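Local atomic coordinates of serine protease (Nocardiopsis alba, PDB entry 2OUA), a protein that probably cleaves proteins as a trypsin-family serine endopeptidase, the chain described being the protease domain of a longer precursor. Residues V17-T22 / T151-V156; F30-H35 / D61-R66; S55-N60 / V121-G126; V100-S105 / P140-G145. All coordinates share one frame; numbering follows the deposited sequence.

Interaction 1: residues V17-T22 / T151-V156; sequences VGFAAT and TQAQGV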
loop_
_atom_site.group_PDB
_atom_site.type_symbol
_atom_site.label_atom_id
_atom_site.label_comp_id
_atom_site.label_asym_id
_atom_site.label_seq_id
_atom_site.Cartn_x
_atom_site.Cartn_y
_atom_site.Cartn_z
ATOM N N VAL A 17 -5.033 -2.226 2.576
ATOM C CA VAL A 17 -5.284 -1.068 1.724
ATOM C C VAL A 17 -4.073 -0.143 1.722
ATOM O O VAL A 17 -3.462 0.098 2.764
ATOM C CB VAL A 17 -6.520 -0.257 2.226
ATOM C CG1 VAL A 17 -6.631 1.060 1.473
ATOM C CG2 VAL A 17 -7.794 -1.073 2.045
ATOM N N GLY A 18 -3.724 0.362 0.543
ATOM C CA GLY A 18 -2.608 1.281 0.437
ATOM C C GLY A 18 -3.121 2.687 0.691
ATOM O O GLY A 18 -2.985 3.216 1.790
ATOM N N PHE A 19 -3.727 3.290 -0.326
ATOM C CA PHE A 19 -4.278 4.635 -0.192
ATOM C C PHE A 19 -5.546 4.775 -1.010
ATOM O O PHE A 19 -5.626 4.280 -2.137
ATOM C CB PHE A 19 -3.282 5.695 -0.676
ATOM C CG PHE A 19 -2.019 5.753 0.121
ATOM C CD1 PHE A 19 -0.876 5.094 -0.313
ATOM C CD2 PHE A 19 -1.976 6.452 1.323
ATOM C CE1 PHE A 19 0.292 5.129 0.436
ATOM C CE2 PHE A 19 -0.811 6.491 2.082
ATOM C CZ PHE A 19 0.324 5.829 1.636
ATOM N N ALA A 20 -6.542 5.444 -0.438
ATOM C CA ALA A 20 -7.790 5.676 -1.149
ATOM C C ALA A 20 -7.446 6.568 -2.337
ATOM O O ALA A 20 -6.656 7.509 -2.210
ATOM C CB ALA A 20 -8.790 6.382 -0.234
ATOM N N ALA A 21 -8.035 6.270 -3.490
ATOM C CA ALA A 21 -7.794 7.048 -4.701
ATOM C C ALA A 21 -8.954 6.878 -5.682
ATOM O O ALA A 21 -9.747 5.949 -5.562
ATOM C CB ALA A 21 -6.486 6.603 -5.362
ATOM N N THR A 22 -9.046 7.787 -6.650
ATOM C CA THR A 22 -10.091 7.725 -7.662
ATOM C C THR A 22 -9.412 7.562 -9.020
ATOM O O THR A 22 -8.306 8.064 -9.220
ATOM C CB THR A 22 -10.945 9.018 -7.670
ATOM O OG1 THR A 22 -10.106 10.150 -7.937
ATOM C CG2 THR A 22 -11.616 9.220 -6.323
ATOM N N THR A 151 2.433 13.566 6.452
ATOM C CA THR A 151 1.134 13.566 5.786
ATOM C C THR A 151 1.305 13.285 4.292
ATOM O O THR A 151 0.369 13.457 3.511
ATOM C CB THR A 151 0.408 14.922 5.948
ATOM O OG1 THR A 151 1.211 15.968 5.385
ATOM C CG2 THR A 151 0.153 15.220 7.421
ATOM N N GLN A 152 2.499 12.847 3.901
ATOM C CA GLN A 152 2.778 12.565 2.492
ATOM C C GLN A 152 2.856 11.072 2.178
ATOM O O GLN A 152 3.715 10.363 2.700
ATOM C CB GLN A 152 4.093 13.237 2.069
ATOM C CG GLN A 152 4.114 14.747 2.254
ATOM C CD GLN A 152 2.976 15.443 1.528
ATOM O OE1 GLN A 152 2.813 15.291 0.317
ATOM N NE2 GLN A 152 2.183 16.212 2.270
ATOM N N ALA A 153 1.956 10.599 1.322
ATOM C CA ALA A 153 1.933 9.193 0.924
ATOM C C ALA A 153 3.216 8.867 0.165
ATOM O O ALA A 153 3.629 9.618 -0.722
ATOM C CB ALA A 153 0.718 8.922 0.040
ATOM N N GLN A 154 3.840 7.740 0.504
ATOM C CA GLN A 154 5.089 7.346 -0.143
ATOM C C GLN A 154 4.967 6.109 -1.027
ATOM O O GLN A 154 5.499 6.083 -2.134
ATOM C CB GLN A 154 6.175 7.111 0.912
ATOM C CG GLN A 154 6.454 8.324 1.798
ATOM C CD GLN A 154 6.917 9.529 1.005
ATOM O OE1 GLN A 154 7.882 9.449 0.250
ATOM N NE2 GLN A 154 6.223 10.657 1.176
ATOM N N GLY A 155 4.275 5.081 -0.544
ATOM C CA GLY A 155 4.130 3.876 -1.343
ATOM C C GLY A 155 3.319 2.780 -0.680
ATOM O O GLY A 155 2.663 3.014 0.337
ATOM N N VAL A 156 3.354 1.583 -1.264
ATOM C CA VAL A 156 2.624 0.446 -0.725
ATOM C C VAL A 156 3.567 -0.729 -0.472
ATOM O O VAL A 156 4.464 -1.015 -1.270
ATOM C CB VAL A 156 1.470 0.015 -1.671
ATOM C CG1 VAL A 156 0.495 1.185 -1.856
ATOM C CG2 VAL A 156 2.022 -0.434 -3.021
#

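Interaction 2: residues F30-H35 / D61-R66; sequences FVTAGH and DAAFVR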
loop_
_atom_site.group_PDB
_atom_site.type_symbol
_atom_site.label_atom_id
_atom_site.label_comp_id
_atom_site.label_asym_id
_atom_site.label_seq_id
_atom_site.Cartn_x
_atom_site.Cartn_y
_atom_site.Cartn_z
ATOM N N PHE A 30 -8.684 2.077 -4.430
ATOM C CA PHE A 30 -7.466 2.277 -3.652
ATOM C C PHE A 30 -6.283 1.568 -4.283
ATOM O O PHE A 30 -6.446 0.543 -4.944
ATOM C CB PHE A 30 -7.663 1.801 -2.202
ATOM C CG PHE A 30 -7.993 0.330 -2.064
ATOM C CD1 PHE A 30 -6.998 -0.640 -2.181
ATOM C CD2 PHE A 30 -9.297 -0.077 -1.791
ATOM C CE1 PHE A 30 -7.295 -2.000 -2.022
ATOM C CE2 PHE A 30 -9.609 -1.436 -1.632
ATOM C CZ PHE A 30 -8.605 -2.399 -1.746
ATOM N N VAL A 31 -5.094 2.136 -4.105
ATOM C CA VAL A 31 -3.891 1.512 -4.633
ATOM C C VAL A 31 -3.412 0.521 -3.586
ATOM O O VAL A 31 -3.652 0.702 -2.392
ATOM C CB VAL A 31 -2.774 2.549 -4.937
ATOM C CG1 VAL A 31 -3.195 3.420 -6.115
ATOM C CG2 VAL A 31 -2.491 3.400 -3.712
ATOM N N THR A 32 -2.751 -0.533 -4.044
ATOM C CA THR A 32 -2.255 -1.580 -3.161
ATOM C C THR A 32 -1.165 -2.320 -3.928
ATOM O O THR A 32 -0.736 -1.859 -4.980
ATOM C CB THR A 32 -3.408 -2.553 -2.780
ATOM O OG1 THR A 32 -2.953 -3.486 -1.791
ATOM C CG2 THR A 32 -3.904 -3.311 -4.008
ATOM N N ALA A 33 -0.712 -3.458 -3.408
ATOM C CA ALA A 33 0.332 -4.229 -4.083
ATOM C C ALA A 33 -0.259 -5.145 -5.146
ATOM O O ALA A 33 -1.317 -5.750 -4.947
ATOM C CB ALA A 33 1.113 -5.055 -3.068
ATOM N N GLY A 34 0.435 -5.260 -6.274
ATOM C CA GLY A 34 -0.036 -6.111 -7.351
ATOM C C GLY A 34 0.005 -7.599 -7.039
ATOM O O GLY A 34 -0.740 -8.380 -7.636
ATOM N N HIS A 35 0.863 -8.019 -6.114
ATOM C CA HIS A 35 0.925 -9.443 -5.808
ATOM C C HIS A 35 -0.293 -9.884 -5.003
ATOM O O HIS A 35 -0.514 -11.075 -4.798
ATOM C CB HIS A 35 2.223 -9.806 -5.067
ATOM C CG HIS A 35 2.262 -9.370 -3.635
ATOM N ND1 HIS A 35 2.990 -8.276 -3.209
ATOM C CD2 HIS A 35 1.696 -9.900 -2.526
ATOM C CE1 HIS A 35 2.867 -8.154 -1.900
ATOM N NE2 HIS A 35 2.087 -9.125 -1.461
ATOM N N ASP A 61 5.165 -3.939 -8.470
ATOM C CA ASP A 61 4.304 -4.613 -7.502
ATOM C C ASP A 61 3.276 -3.559 -7.159
ATOM O O ASP A 61 3.251 -3.020 -6.054
ATOM C CB ASP A 61 5.068 -5.049 -6.251
ATOM C CG ASP A 61 4.241 -5.971 -5.366
ATOM O OD1 ASP A 61 3.070 -6.227 -5.720
ATOM O OD2 ASP A 61 4.749 -6.444 -4.323
ATOM N N ALA A 62 2.430 -3.265 -8.141
ATOM C CA ALA A 62 1.430 -2.221 -8.007
ATOM C C ALA A 62 0.052 -2.639 -8.489
ATOM O O ALA A 62 -0.090 -3.485 -9.372
ATOM C CB ALA A 62 1.890 -0.995 -8.783
ATOM N N ALA A 63 -0.972 -2.029 -7.911
ATOM C CA ALA A 63 -2.326 -2.359 -8.307
ATOM C C ALA A 63 -3.319 -1.295 -7.866
ATOM O O ALA A 63 -3.055 -0.517 -6.943
ATOM C CB ALA A 63 -2.722 -3.707 -7.717
ATOM N N PHE A 64 -4.452 -1.257 -8.556
ATOM C CA PHE A 64 -5.522 -0.329 -8.216
ATOM C C PHE A 64 -6.797 -1.145 -8.178
ATOM O O PHE A 64 -7.146 -1.817 -9.154
ATOM C CB PHE A 64 -5.683 0.785 -9.254
ATOM C CG PHE A 64 -6.859 1.696 -8.972
ATOM C CD1 PHE A 64 -6.852 2.544 -7.863
ATOM C CD2 PHE A 64 -7.994 1.666 -9.784
ATOM C CE1 PHE A 64 -7.960 3.346 -7.565
ATOM C CE2 PHE A 64 -9.107 2.463 -9.496
ATOM C CZ PHE A 64 -9.090 3.305 -8.384
ATOM N N VAL A 65 -7.472 -1.104 -7.038
ATOM C CA VAL A 65 -8.726 -1.817 -6.865
ATOM C C VAL A 65 -9.839 -0.790 -7.005
ATOM O O VAL A 65 -9.848 0.217 -6.300
ATOM C CB VAL A 65 -8.813 -2.464 -5.469
ATOM C CG1 VAL A 65 -10.211 -3.023 -5.237
ATOM C CG2 VAL A 65 -7.776 -3.577 -5.352
ATOM N N ARG A 66 -10.765 -1.044 -7.924
ATOM C CA ARG A 66 -11.895 -0.147 -8.155
ATOM C C ARG A 66 -13.106 -0.657 -7.379
ATOM O O ARG A 66 -13.453 -1.835 -7.458
ATOM C CB ARG A 66 -12.217 -0.087 -9.651
ATOM C CG ARG A 66 -13.608 0.438 -9.977
ATOM C CD ARG A 66 -13.833 0.473 -11.480
ATOM N NE ARG A 66 -15.225 0.743 -11.824
ATOM C CZ ARG A 66 -16.201 -0.161 -11.768
ATOM N NH1 ARG A 66 -15.937 -1.401 -11.379
ATOM N NH2 ARG A 66 -17.438 0.178 -12.101
#

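Interaction 3: residues S55-N60 / V121-G126; sequences SVFPGN and VSYPQG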
loop_
_atom_site.group_PDB
_atom_site.type_symbol
_atom_site.label_atom_id
_atom_site.label_comp_id
_atom_site.label_asym_id
_atom_site.label_seq_id
_atom_site.Cartn_x
_atom_site.Cartn_y
_atom_site.Cartn_z
ATOM N N SER A 55 -3.118 -4.163 -12.339
ATOM C CA SER A 55 -2.220 -4.959 -11.511
ATOM C C SER A 55 -0.996 -5.381 -12.292
ATOM O O SER A 55 -1.110 -5.898 -13.403
ATOM C CB SER A 55 -2.919 -6.207 -10.969
ATOM O OG SER A 55 -2.047 -6.930 -10.100
ATOM N N VAL A 56 0.172 -5.142 -11.708
ATOM C CA VAL A 56 1.439 -5.517 -12.326
ATOM C C VAL A 56 2.361 -6.090 -11.257
ATOM O O VAL A 56 2.749 -5.394 -10.314
ATOM C CB VAL A 56 2.142 -4.313 -12.993
ATOM C CG1 VAL A 56 3.507 -4.745 -13.534
ATOM C CG2 VAL A 56 1.285 -3.765 -14.127
ATOM N N PHE A 57 2.686 -7.366 -11.413
ATOM C CA PHE A 57 3.571 -8.092 -10.506
ATOM C C PHE A 57 3.885 -9.429 -11.172
ATOM O O PHE A 57 2.972 -10.117 -11.634
ATOM C CB PHE A 57 2.876 -8.362 -9.166
ATOM C CG PHE A 57 3.666 -9.261 -8.254
ATOM C CD1 PHE A 57 4.735 -8.760 -7.515
ATOM C CD2 PHE A 57 3.374 -10.620 -8.176
ATOM C CE1 PHE A 57 5.507 -9.607 -6.708
ATOM C CE2 PHE A 57 4.139 -11.477 -7.376
ATOM C CZ PHE A 57 5.210 -10.966 -6.640
ATOM N N PRO A 58 5.171 -9.821 -11.243
ATOM C CA PRO A 58 6.392 -9.154 -10.769
ATOM C C PRO A 58 6.751 -7.943 -11.629
ATOM O O PRO A 58 5.884 -7.356 -12.273
ATOM C CB PRO A 58 7.463 -10.249 -10.883
ATOM C CG PRO A 58 6.692 -11.524 -10.968
ATOM C CD PRO A 58 5.488 -11.154 -11.774
ATOM N N GLY A 59 8.037 -7.599 -11.664
ATOM C CA GLY A 59 8.483 -6.446 -12.438
ATOM C C GLY A 59 8.269 -5.247 -11.544
ATOM O O GLY A 59 9.214 -4.626 -11.062
ATOM N N ASN A 60 6.996 -4.918 -11.339
ATOM C CA ASN A 60 6.603 -3.848 -10.437
ATOM C C ASN A 60 5.786 -4.628 -9.414
ATOM O O ASN A 60 5.749 -5.859 -9.463
ATOM C CB ASN A 60 5.700 -2.826 -11.142
ATOM C CG ASN A 60 6.389 -2.129 -12.307
ATOM O OD1 ASN A 60 7.422 -1.477 -12.140
ATOM N ND2 ASN A 60 5.812 -2.260 -13.494
ATOM N N VAL A 121 14.527 -6.645 -5.923
ATOM C CA VAL A 121 14.476 -7.747 -4.974
ATOM C C VAL A 121 13.950 -8.993 -5.666
ATOM O O VAL A 121 13.220 -8.902 -6.652
ATOM C CB VAL A 121 13.546 -7.426 -3.781
ATOM C CG1 VAL A 121 14.016 -6.158 -3.072
ATOM C CG2 VAL A 121 12.120 -7.257 -4.271
ATOM N N SER A 122 14.329 -10.155 -5.147
ATOM C CA SER A 122 13.865 -11.415 -5.701
ATOM C C SER A 122 12.846 -12.053 -4.770
ATOM O O SER A 122 13.126 -12.304 -3.594
ATOM C CB SER A 122 15.035 -12.380 -5.918
ATOM O OG SER A 122 15.790 -12.014 -7.059
ATOM N N TYR A 123 11.652 -12.288 -5.304
ATOM C CA TYR A 123 10.576 -12.924 -4.556
ATOM C C TYR A 123 10.437 -14.318 -5.157
ATOM O O TYR A 123 10.992 -14.601 -6.220
ATOM C CB TYR A 123 9.265 -12.153 -4.750
ATOM C CG TYR A 123 9.237 -10.775 -4.122
ATOM C CD1 TYR A 123 8.568 -9.724 -4.743
ATOM C CD2 TYR A 123 9.847 -10.528 -2.890
ATOM C CE1 TYR A 123 8.504 -8.457 -4.158
ATOM C CE2 TYR A 123 9.788 -9.267 -2.295
ATOM C CZ TYR A 123 9.114 -8.238 -2.933
ATOM O OH TYR A 123 9.035 -6.994 -2.343
ATOM N N PRO A 124 9.698 -15.210 -4.492
ATOM C CA PRO A 124 9.549 -16.554 -5.055
ATOM C C PRO A 124 8.913 -16.529 -6.447
ATOM O O PRO A 124 9.151 -17.424 -7.260
ATOM C CB PRO A 124 8.669 -17.260 -4.028
ATOM C CG PRO A 124 9.079 -16.599 -2.739
ATOM C CD PRO A 124 9.119 -15.140 -3.141
ATOM N N GLN A 125 8.122 -15.493 -6.724
ATOM C CA GLN A 125 7.444 -15.368 -8.017
ATOM C C GLN A 125 8.264 -14.642 -9.084
ATOM O O GLN A 125 7.873 -14.601 -10.252
ATOM C CB GLN A 125 6.109 -14.626 -7.862
ATOM C CG GLN A 125 5.129 -15.233 -6.872
ATOM C CD GLN A 125 5.577 -15.064 -5.439
ATOM O OE1 GLN A 125 6.245 -14.086 -5.099
ATOM N NE2 GLN A 125 5.199 -16.009 -4.579
ATOM N N GLY A 126 9.390 -14.058 -8.687
ATOM C CA GLY A 126 10.203 -13.344 -9.652
ATOM C C GLY A 126 10.812 -12.082 -9.075
ATOM O O GLY A 126 10.692 -11.818 -7.877
#

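Interaction 4: residues V100-S105 / P140-G145; sequences VCRSGS and PGDSGG. With AES (4-(2-aminoethyl)benzenesulfonyl fluoride), chain E.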
loop_
_atom_site.group_PDB
_atom_site.type_symbol
_atom_site.label_atom_id
_atom_site.label_comp_id
_atom_site.label_asym_id
_atom_site.label_seq_id
_atom_site.Cartn_x
_atom_site.Cartn_y
_atom_site.Cartn_z
ATOM N N VAL A 100 9.695 7.111 8.115
ATOM C CA VAL A 100 8.544 6.661 7.350
ATOM C C VAL A 100 7.846 5.606 8.199
ATOM O O VAL A 100 8.494 4.919 8.991
ATOM C CB VAL A 100 8.970 6.053 5.980
ATOM C CG1 VAL A 100 9.683 4.721 6.183
ATOM C CG2 VAL A 100 7.746 5.882 5.079
ATOM N N CYS A 101 6.531 5.501 8.070
ATOM C CA CYS A 101 5.791 4.511 8.844
ATOM C C CYS A 101 4.935 3.666 7.923
ATOM O O CYS A 101 4.489 4.129 6.870
ATOM C CB CYS A 101 4.885 5.181 9.879
ATOM S SG CYS A 101 5.711 6.224 11.126
ATOM N N ARG A 102 4.701 2.426 8.340
ATOM C CA ARG A 102 3.906 1.484 7.567
ATOM C C ARG A 102 2.664 1.063 8.341
ATOM O O ARG A 102 2.708 0.883 9.561
ATOM C CB ARG A 102 4.744 0.240 7.242
ATOM C CG ARG A 102 3.984 -0.848 6.499
ATOM C CD ARG A 102 4.745 -2.164 6.503
ATOM N NE ARG A 102 5.026 -2.635 7.860
ATOM C CZ ARG A 102 4.097 -2.985 8.747
ATOM N NH1 ARG A 102 2.807 -2.927 8.436
ATOM N NH2 ARG A 102 4.463 -3.390 9.959
ATOM N N SER A 103 1.552 0.916 7.627
ATOM C CA SER A 103 0.308 0.484 8.248
ATOM C C SER A 103 -0.110 -0.817 7.572
ATOM O O SER A 103 -0.261 -0.862 6.355
ATOM C CB SER A 103 -0.785 1.541 8.064
ATOM O OG SER A 103 -1.996 1.112 8.671
ATOM N N GLY A 104 -0.282 -1.876 8.362
ATOM C CA GLY A 104 -0.674 -3.166 7.808
ATOM C C GLY A 104 -1.693 -3.855 8.697
ATOM O O GLY A 104 -1.692 -3.645 9.911
ATOM N N SER A 105 -2.548 -4.693 8.113
ATOM C CA SER A 105 -3.588 -5.369 8.888
ATOM C C SER A 105 -3.136 -6.518 9.795
ATOM O O SER A 105 -3.907 -6.981 10.642
ATOM C CB SER A 105 -4.706 -5.861 7.958
ATOM O OG SER A 105 -4.248 -6.851 7.059
ATOM N N PRO A 140 3.280 -11.322 6.644
ATOM C CA PRO A 140 2.213 -11.682 5.707
ATOM C C PRO A 140 0.875 -11.100 6.146
ATOM O O PRO A 140 0.463 -11.262 7.298
ATOM C CB PRO A 140 2.232 -13.207 5.738
ATOM C CG PRO A 140 3.694 -13.498 5.910
ATOM C CD PRO A 140 4.089 -12.504 6.994
ATOM N N GLY A 141 0.212 -10.421 5.217
ATOM C CA GLY A 141 -1.061 -9.791 5.512
ATOM C C GLY A 141 -0.900 -8.281 5.438
ATOM O O GLY A 141 -1.851 -7.560 5.125
ATOM N N ASP A 142 0.308 -7.805 5.734
ATOM C CA ASP A 142 0.605 -6.373 5.693
ATOM C C ASP A 142 0.779 -5.878 4.254
ATOM O O ASP A 142 0.745 -4.672 4.001
ATOM C CB ASP A 142 1.887 -6.050 6.473
ATOM C CG ASP A 142 1.730 -6.206 7.980
ATOM O OD1 ASP A 142 0.601 -6.047 8.495
ATOM O OD2 ASP A 142 2.751 -6.466 8.657
ATOM N N SER A 143 0.980 -6.810 3.323
ATOM C CA SER A 143 1.169 -6.484 1.905
ATOM C C SER A 143 0.153 -5.485 1.375
ATOM O O SER A 143 -1.039 -5.588 1.670
ATOM C CB SER A 143 1.076 -7.742 1.042
ATOM O OG SER A 143 2.075 -8.683 1.377
ATOM N N GLY A 144 0.632 -4.540 0.573
ATOM C CA GLY A 144 -0.240 -3.535 -0.007
ATOM C C GLY A 144 -0.493 -2.358 0.910
ATOM O O GLY A 144 -1.014 -1.332 0.473
ATOM N N GLY A 145 -0.113 -2.510 2.178
ATOM C CA GLY A 145 -0.314 -1.469 3.174
ATOM C C GLY A 145 0.382 -0.151 2.895
ATOM O O GLY A 145 1.306 -0.070 2.088
HETATM C C3 AES E . 5.538 -11.851 2.890
HETATM C C2 AES E . 4.820 -10.710 2.542
HETATM C C1 AES E . 4.996 -9.531 3.262
HETATM S S AES E . 4.133 -8.082 2.796
HETATM O O1S AES E . 3.952 -7.203 3.998
HETATM O O2S AES E . 4.921 -7.342 1.757
HETATM C C6 AES E . 5.886 -9.497 4.333
HETATM C C5 AES E . 6.601 -10.638 4.680
HETATM C C4 AES E . 6.429 -11.818 3.956
HETATM C C7 AES E . 7.227 -13.071 4.325
HETATM C C8 AES E . 8.732 -12.866 4.142
HETATM N N8 AES E . 9.027 -12.532 2.741
HETATM O O HOH W 1 1.787 -2.738 5.515
#

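Interaction 1: residues V17-T22 / T151-V156
G18 and F19 meet A153 to V156 where strands 19-22 and 152-156 cross almost perpendicularly, at 97°, with their axes 9.9 Å apart, so that side chains rather than backbone hydrogen bonds fill the gap. F19 bridges most of it. Its CG lies anti to its own carbonyl carbon (chi1 -63°), and the ring reaches over to the far strand, where the methyl of A153 rests on one face. A153 CB is 3.6 Å from the centroid of the F19 ring and close to the ring normal, a CH-pi contact displaced somewhat toward the rim. The ring edge has a polar neighbour: F19 CE1 approaches G155 O to 3.2 Å, near the plane of the ring. Farther along, V156 CG1 packs on the backbone of G18, 3.9 Å from G18 CA. Q154 turns from the interface and curls back on its own strand, its NE2 donating to Q152 O over 2.9 Å from above the carbonyl plane; S92 and A94 hold the same amide from outside. Both strands carry a classic beta bulge here, G18 and F19 opposite V31, Q154 and G155 opposite F147. The crossing joins a strand of each half of the chymotrypsin-like fold, with L186 of strand 185-186 touching both F19 and A153, and S146 of strand 146-149 bonded to G18 O.

Interaction 2: residues F30-H35 / D61-R66
F30 lays one face of its ring over V65, whose CB sits 3.9 Å from the F30 ring centroid while CG2 touches F30 CE1. The two side chains run alongside each other in the same direction, and CG of F30 stands between its backbone N and carbonyl carbon (chi1 61°), which swings the ring over the neighbouring strand. On the other face of the sheet V31 CG1 meets the edge of the F64 ring, 4.1 Å from F64 CD1. Between these layers strands 30-32 and 62-66 pair antiparallel: V65 N binds F30 O nearly straight (2.9 Å, 176°), T32 N binds A63 O, and the return bond from A63 N to T32 O is weak. T32 OG1 is engaged elsewhere, by Y9 OH and S16 O. Past the strand, A63 CB packs 3.6 Å from G34 CA, and the chain turns into the short 3-10 segment that carries H35. There the D61 carboxylate grips H35 twice. D61 OD2 lies in the plane of the H35 ring and takes the proton of ND1 on its syn lone pair, 2.8 Å from H35 ND1, while H35 N meets D61 OD1 at 2.9 Å nearly along its C-O bond. Ring and carboxylate are turned 49° from each other. S158 OG also bonds D61 OD2, and H35 NE2 reaches S143 OG. These residues match the predicted charge-relay triad; histidine and aspartate on adjoining strand ends of the N-terminal barrel are the hallmark of chymotrypsin-like proteases.

Interaction 3: residues S55-N60 / V121-G126
The F57 ring turns its edge to the hairpin tip at 121-126: Y123 CD1 and Q125 OE1 both lie near the ring plane at its rim. Y123 in turn carries V121 CG2, from its own strand, over one face of its ring, while F57 CE1 comes to it obliquely, 3.6 Å from Y123 CD1. The two aromatic side chains cross at about a right angle. With CG anti to the backbone N (chi1 172°), the F57 ring extends to the hairpin. Q125, bent at chi2 (71°), folds beside it, so that Q125 CB lies 3.7 Å from F57 CE2 and Q125 OE1 is 3.6 Å from F57 CZ. The amide and ring planes are inclined by 41°. Next to this group P58, preceded by a cis peptide bond, sets its CG 3.4 Å from Q125 O and 4.2 Å from G126 CA. The hairpin end that receives it is a type I turn from Y123 to G126, tied by G126 N to Y123 O. Outside the segments, F57 meets H35 edge to face, Y123 OH bonds S158 OG, and the backbone of G59 is bonded to T127 and H129. The contact thus joins the loop after strand 48-56 to the 119-129 hairpin at the rim of the predicted active site. No hydrogen bond spans the two segments: the edge of the F57 ring, a proline ring and aliphatic carbons supply the cohesion, helped at most by the weak attraction of aromatic CH for the oxygen of Q125.

Interaction 4: residues V100-S105 / P140-G145
R102 and D142 are the buried charged pair of this contact, guanidinium and carboxylate stacked with planes 18° apart. R102 NH1 is 3.5 Å from D142 OD2, which lies over the guanidinium face, so the salt bridge rests on charge alone and the N-H bonds serve others: C137 O takes NE and T107 OG1 takes NH2. The tight packing is against backbone: D142 OD1 presses on G104 (3.2 Å to G104 CA), and G145 CA sits 3.2 Å from S103 O. A water bridges the layers, accepting from R102 NH1 at 3.1 Å and donating to D142 O at 2.7 Å. The other end is looser. S105 OG lies 3.2 Å from G141 O, at best a weak bond, since its proton has another acceptor within reach; R14 NH1 is the stronger partner of S105 OG. Exposed P140 lies against the aromatic ring of the bound inhibitor, with P140 CG 3.8 Å from its C4. The type II turn from D142 to G145 carries S143, the predicted nucleophile, in the GDSGG sequence of trypsin-like proteases. With T107 and E139 N bonded to OD2 and T106 N to OD1, the buried D142 carboxylate is richly satisfied, and the adjacent arginine would probably help keep it ionised.

Interactions 1, 2 and 4 are buried, whereas interaction 3 lies at the surface. Interactions 1 and 2 meet along one sheet, strands 14-22 and 28-32 being neighbours joined by F19 O and V31 N; interaction 2 continues to strand 48-56, which leads into interaction 3. Strand 152-160 of interaction 1 also packs against the turn of interaction 4 through V156. The chemistry shifts accordingly: methyl and ring packing between barrels in interaction 1, strand pairing plus a carboxylate grip in interaction 2, a phenylalanine edge and a proline against a hairpin tip in interaction 3, and buried charge with a water in interaction 4. The predicted triad is split between interactions 2 and 4, which meet at H35 and S143.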